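Local coordinates for protein CT_858 (Chlamydia trachomatis, PDB 3DOR), which probably acts as a secreted serine-type endopeptidase of the S41 kind and forms a dimer in its mature state, at residues I66-F79 and N503-S515. Residues are numbered along the deposited sequence; the frame is centred on the assembly and turned at random.
Sequences IGGLNDFHAGVTFF and NRTGIKTCSLTGS
Lys-508 lays its CB over the centre of one face of the Phe-79 ring, 3.8 Å from the centroid and 7° off the normal, a CH-pi contact. With CG anti to the backbone N (chi1 -175°) and the chain extended beyond it, the methylenes run out from the ring centre over CE2, CG reaching Phe-79 CE2 at 3.5 Å, and the amine end leads away. Beside this pair Phe-79 N donates to Gly-506 O over 2.6 Å. Thr-77 O takes Lys-508 N at 2.8 Å and, weakly, Thr-509 N, while Thr-77 N gives a nearly straight bond (167°) to Thr-509 O: Lys-508 and Thr-509 both face Thr-77, a classic beta bulge. Gly-75 and Ser-511 continue the ladder with paired backbone bonds. Val-76 sets CG1 against Ile-507 CG2 (3.7 Å) and CG2 near Cys-510 SG, and the Phe-78 ring lies alongside Ile-507, reaching helix 55-67 at Gln-59 and Ala-63. At the far end Ser-511 OG donates to His-73 O (2.6 Å), and Thr-513 OG1 donates on the syn side of Asp-71 OD2 (2.7 Å) but tilted out of the carboxylate plane; Tyr-22 OH also binds this oxygen. Asp-71 OD1 accepts from His-73 N, closing an Asx turn ahead of strand 75-78. Asn-503 braces the other end through OD1 to Ile-507 N and ND2 to Ile-507 O, each donor lying in the plane of the carbonyl it meets, on a lone pair. Strand 75-78 thus joins N-terminal residues to the S41 region, pairing with strand 507-518 in an antiparallel sheet where strand 496-499 also pairs with 507-518.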
loop_
_atom_site.group_PDB
_atom_site.type_symbol
_atom_site.label_atom_id
_atom_site.label_comp_id
_atom_site.label_asym_id
_atom_site.label_seq_id
_atom_site.Cartn_x
_atom_site.Cartn_y
_atom_site.Cartn_z
ATOM N N ILE B 66 1.543 -0.123 22.487
ATOM C CA ILE B 66 2.498 0.448 21.542
ATOM C C ILE B 66 3.006 1.781 22.090
ATOM O O ILE B 66 4.164 2.141 21.897
ATOM C CB ILE B 66 1.858 0.665 20.145
ATOM C CG1 ILE B 66 1.374 -0.676 19.587
ATOM C CG2 ILE B 66 2.876 1.299 19.183
ATOM C CD1 ILE B 66 2.472 -1.705 19.418
ATOM N N GLY B 67 2.133 2.507 22.783
ATOM C CA GLY B 67 2.538 3.776 23.360
ATOM C C GLY B 67 3.639 3.565 24.387
ATOM O O GLY B 67 4.406 4.484 24.686
ATOM N N GLY B 68 3.722 2.348 24.925
ATOM C CA GLY B 68 4.738 2.047 25.919
ATOM C C GLY B 68 6.146 2.019 25.362
ATOM O O GLY B 68 7.122 2.001 26.117
ATOM N N LEU B 69 6.266 2.007 24.039
ATOM C CA LEU B 69 7.582 1.991 23.407
ATOM C C LEU B 69 8.229 3.371 23.465
ATOM O O LEU B 69 9.415 3.516 23.179
ATOM C CB LEU B 69 7.466 1.545 21.948
ATOM C CG LEU B 69 7.062 0.090 21.679
ATOM C CD1 LEU B 69 6.768 -0.096 20.194
ATOM C CD2 LEU B 69 8.183 -0.848 22.132
ATOM N N ASN B 70 7.450 4.380 23.844
ATOM C CA ASN B 70 7.961 5.751 23.917
ATOM C C ASN B 70 8.701 6.061 22.600
ATOM O O ASN B 70 9.854 6.477 22.602
ATOM C CB ASN B 70 8.896 5.887 25.128
ATOM C CG ASN B 70 9.112 7.337 25.557
ATOM O OD1 ASN B 70 9.432 7.614 26.719
ATOM N ND2 ASN B 70 8.949 8.262 24.622
ATOM N N ASP B 71 8.015 5.829 21.481
ATOM C CA ASP B 71 8.563 6.037 20.136
ATOM C C ASP B 71 7.592 6.936 19.374
ATOM O O ASP B 71 6.485 6.509 19.043
ATOM C CB ASP B 71 8.675 4.684 19.417
ATOM C CG ASP B 71 9.364 4.780 18.056
ATOM O OD1 ASP B 71 9.238 5.819 17.376
ATOM O OD2 ASP B 71 10.016 3.788 17.655
ATOM N N PHE B 72 7.985 8.174 19.084
ATOM C CA PHE B 72 7.065 9.058 18.371
ATOM C C PHE B 72 6.636 8.483 17.029
ATOM O O PHE B 72 5.596 8.864 16.500
ATOM C CB PHE B 72 7.660 10.454 18.183
ATOM C CG PHE B 72 7.952 11.158 19.473
ATOM C CD1 PHE B 72 9.256 11.253 19.946
ATOM C CD2 PHE B 72 6.924 11.695 20.233
ATOM C CE1 PHE B 72 9.534 11.878 21.169
ATOM C CE2 PHE B 72 7.190 12.322 21.452
ATOM C CZ PHE B 72 8.498 12.412 21.918
ATOM N N HIS B 73 7.432 7.564 16.490
ATOM C CA HIS B 73 7.119 6.912 15.222
ATOM C C HIS B 73 6.165 5.715 15.412
ATOM O O HIS B 73 5.360 5.413 14.531
ATOM C CB HIS B 73 8.398 6.391 14.547
ATOM C CG HIS B 73 9.104 7.392 13.683
ATOM N ND1 HIS B 73 8.435 8.339 12.935
ATOM C CD2 HIS B 73 10.415 7.514 13.354
ATOM C CE1 HIS B 73 9.300 8.996 12.182
ATOM N NE2 HIS B 73 10.510 8.514 12.416
ATOM N N ALA B 74 6.265 5.023 16.545
ATOM C CA ALA B 74 5.426 3.845 16.790
ATOM C C ALA B 74 4.031 4.150 17.339
ATOM O O ALA B 74 3.888 4.795 18.377
ATOM C CB ALA B 74 6.157 2.869 17.719
ATOM N N GLY B 75 3.001 3.672 16.643
ATOM C CA GLY B 75 1.639 3.925 17.087
ATOM C C GLY B 75 0.566 3.185 16.301
ATOM O O GLY B 75 0.798 2.739 15.180
ATOM N N VAL B 76 -0.618 3.060 16.890
ATOM C CA VAL B 76 -1.726 2.373 16.239
ATOM C C VAL B 76 -2.888 3.322 15.985
ATOM O O VAL B 76 -3.244 4.115 16.851
ATOM C CB VAL B 76 -2.272 1.222 17.117
ATOM C CG1 VAL B 76 -3.270 0.385 16.318
ATOM C CG2 VAL B 76 -1.135 0.365 17.640
ATOM N N THR B 77 -3.474 3.245 14.795
ATOM C CA THR B 77 -4.636 4.064 14.470
ATOM C C THR B 77 -5.765 3.059 14.261
ATOM O O THR B 77 -5.515 1.916 13.873
ATOM C CB THR B 77 -4.441 4.884 13.179
ATOM O OG1 THR B 77 -4.312 4.003 12.061
ATOM C CG2 THR B 77 -3.195 5.750 13.284
ATOM N N PHE B 78 -7.003 3.473 14.509
ATOM C CA PHE B 78 -8.126 2.553 14.371
ATOM C C PHE B 78 -9.231 3.060 13.463
ATOM O O PHE B 78 -9.355 4.267 13.245
ATOM C CB PHE B 78 -8.717 2.250 15.756
ATOM C CG PHE B 78 -7.689 1.840 16.774
ATOM C CD1 PHE B 78 -6.986 2.800 17.495
ATOM C CD2 PHE B 78 -7.409 0.492 16.999
ATOM C CE1 PHE B 78 -6.013 2.428 18.430
ATOM C CE2 PHE B 78 -6.437 0.108 17.932
ATOM C CZ PHE B 78 -5.742 1.078 18.646
ATOM N N PHE B 79 -10.028 2.131 12.935
ATOM C CA PHE B 79 -11.156 2.503 12.083
ATOM C C PHE B 79 -12.259 2.946 13.041
ATOM O O PHE B 79 -13.170 2.179 13.338
ATOM C CB PHE B 79 -11.659 1.306 11.253
ATOM C CG PHE B 79 -10.731 0.879 10.146
ATOM C CD1 PHE B 79 -10.018 -0.317 10.234
ATOM C CD2 PHE B 79 -10.585 1.664 9.001
ATOM C CE1 PHE B 79 -9.177 -0.726 9.197
ATOM C CE2 PHE B 79 -9.747 1.269 7.959
ATOM C CZ PHE B 79 -9.041 0.070 8.057
ATOM N N ASN B 503 -8.626 -7.370 10.403
ATOM C CA ASN B 503 -8.824 -7.788 11.786
ATOM C C ASN B 503 -10.183 -7.310 12.265
ATOM O O ASN B 503 -10.788 -6.437 11.647
ATOM C CB ASN B 503 -7.732 -7.172 12.661
ATOM C CG ASN B 503 -7.787 -5.655 12.662
ATOM O OD1 ASN B 503 -8.300 -5.039 13.599
ATOM N ND2 ASN B 503 -7.283 -5.044 11.591
ATOM N N ARG B 504 -10.647 -7.881 13.372
ATOM C CA ARG B 504 -11.943 -7.534 13.950
ATOM C C ARG B 504 -11.792 -6.564 15.121
ATOM O O ARG B 504 -12.761 -6.273 15.822
ATOM C CB ARG B 504 -12.656 -8.801 14.444
ATOM C CG ARG B 504 -13.024 -9.818 13.373
ATOM C CD ARG B 504 -14.336 -9.466 12.704
ATOM N NE ARG B 504 -14.746 -10.455 11.702
ATOM C CZ ARG B 504 -14.978 -11.740 11.958
ATOM N NH1 ARG B 504 -14.841 -12.214 13.191
ATOM N NH2 ARG B 504 -15.355 -12.554 10.981
ATOM N N THR B 505 -10.576 -6.073 15.340
ATOM C CA THR B 505 -10.330 -5.136 16.432
ATOM C C THR B 505 -10.376 -3.694 15.936
ATOM O O THR B 505 -10.195 -2.754 16.710
ATOM C CB THR B 505 -8.955 -5.387 17.100
ATOM O OG1 THR B 505 -8.827 -6.775 17.429
ATOM C CG2 THR B 505 -8.827 -4.569 18.378
ATOM N N GLY B 506 -10.615 -3.517 14.640
ATOM C CA GLY B 506 -10.684 -2.176 14.093
ATOM C C GLY B 506 -9.356 -1.464 13.915
ATOM O O GLY B 506 -9.313 -0.235 13.822
ATOM N N ILE B 507 -8.270 -2.223 13.872
ATOM C CA ILE B 507 -6.946 -1.642 13.693
ATOM C C ILE B 507 -6.769 -1.226 12.235
ATOM O O ILE B 507 -6.979 -2.026 11.329
ATOM C CB ILE B 507 -5.859 -2.649 14.063
ATOM C CG1 ILE B 507 -6.045 -3.092 15.516
ATOM C CG2 ILE B 507 -4.491 -2.029 13.855
ATOM C CD1 ILE B 507 -5.015 -4.096 15.982
ATOM N N LYS B 508 -6.391 0.027 12.008
ATOM C CA LYS B 508 -6.219 0.527 10.646
ATOM C C LYS B 508 -4.765 0.431 10.212
ATOM O O LYS B 508 -4.456 -0.066 9.127
ATOM C CB LYS B 508 -6.703 1.976 10.555
ATOM C CG LYS B 508 -6.693 2.560 9.144
ATOM C CD LYS B 508 -7.289 3.968 9.122
ATOM C CE LYS B 508 -7.392 4.503 7.698
ATOM N NZ LYS B 508 -7.994 5.863 7.618
ATOM N N THR B 509 -3.873 0.906 11.069
ATOM C CA THR B 509 -2.452 0.870 10.777
ATOM C C THR B 509 -1.651 0.874 12.067
ATOM O O THR B 509 -2.083 1.415 13.084
ATOM C CB THR B 509 -1.972 2.127 9.990
ATOM O OG1 THR B 509 -2.774 2.323 8.821
ATOM C CG2 THR B 509 -0.525 1.960 9.570
ATOM N N CYS B 510 -0.487 0.251 12.022
ATOM C CA CYS B 510 0.411 0.277 13.149
ATOM C C CYS B 510 1.716 0.699 12.512
ATOM O O CYS B 510 2.255 -0.020 11.676
ATOM C CB CYS B 510 0.581 -1.092 13.792
ATOM S SG CYS B 510 1.810 -1.023 15.110
ATOM N N SER B 511 2.201 1.883 12.864
ATOM C CA SER B 511 3.460 2.349 12.311
ATOM C C SER B 511 4.538 1.903 13.285
ATOM O O SER B 511 4.333 1.930 14.500
ATOM C CB SER B 511 3.457 3.873 12.160
ATOM O OG SER B 511 3.191 4.508 13.395
ATOM N N LEU B 512 5.671 1.465 12.742
ATOM C CA LEU B 512 6.793 0.993 13.542
ATOM C C LEU B 512 8.087 1.588 12.999
ATOM O O LEU B 512 8.088 2.238 11.953
ATOM C CB LEU B 512 6.853 -0.540 13.508
ATOM C CG LEU B 512 5.662 -1.238 14.181
ATOM C CD1 LEU B 512 5.698 -2.734 13.895
ATOM C CD2 LEU B 512 5.692 -0.968 15.692
ATOM N N THR B 513 9.185 1.347 13.710
ATOM C CA THR B 513 10.497 1.879 13.344
ATOM C C THR B 513 11.435 0.769 12.898
ATOM O O THR B 513 11.682 -0.180 13.647
ATOM C CB THR B 513 11.089 2.628 14.543
ATOM O OG1 THR B 513 10.128 3.591 14.985
ATOM C CG2 THR B 513 12.400 3.340 14.172
ATOM N N GLY B 514 11.961 0.901 11.682
ATOM C CA GLY B 514 12.835 -0.119 11.131
ATOM C C GLY B 514 14.332 0.088 11.222
ATOM O O GLY B 514 15.097 -0.695 10.648
ATOM N N SER B 515 14.769 1.126 11.928
ATOM C CA SER B 515 16.200 1.370 12.062
ATOM C C SER B 515 16.519 2.282 13.235
ATOM O O SER B 515 15.630 2.898 13.817
ATOM C CB SER B 515 16.738 2.026 10.797
ATOM O OG SER B 515 16.305 3.372 10.747
#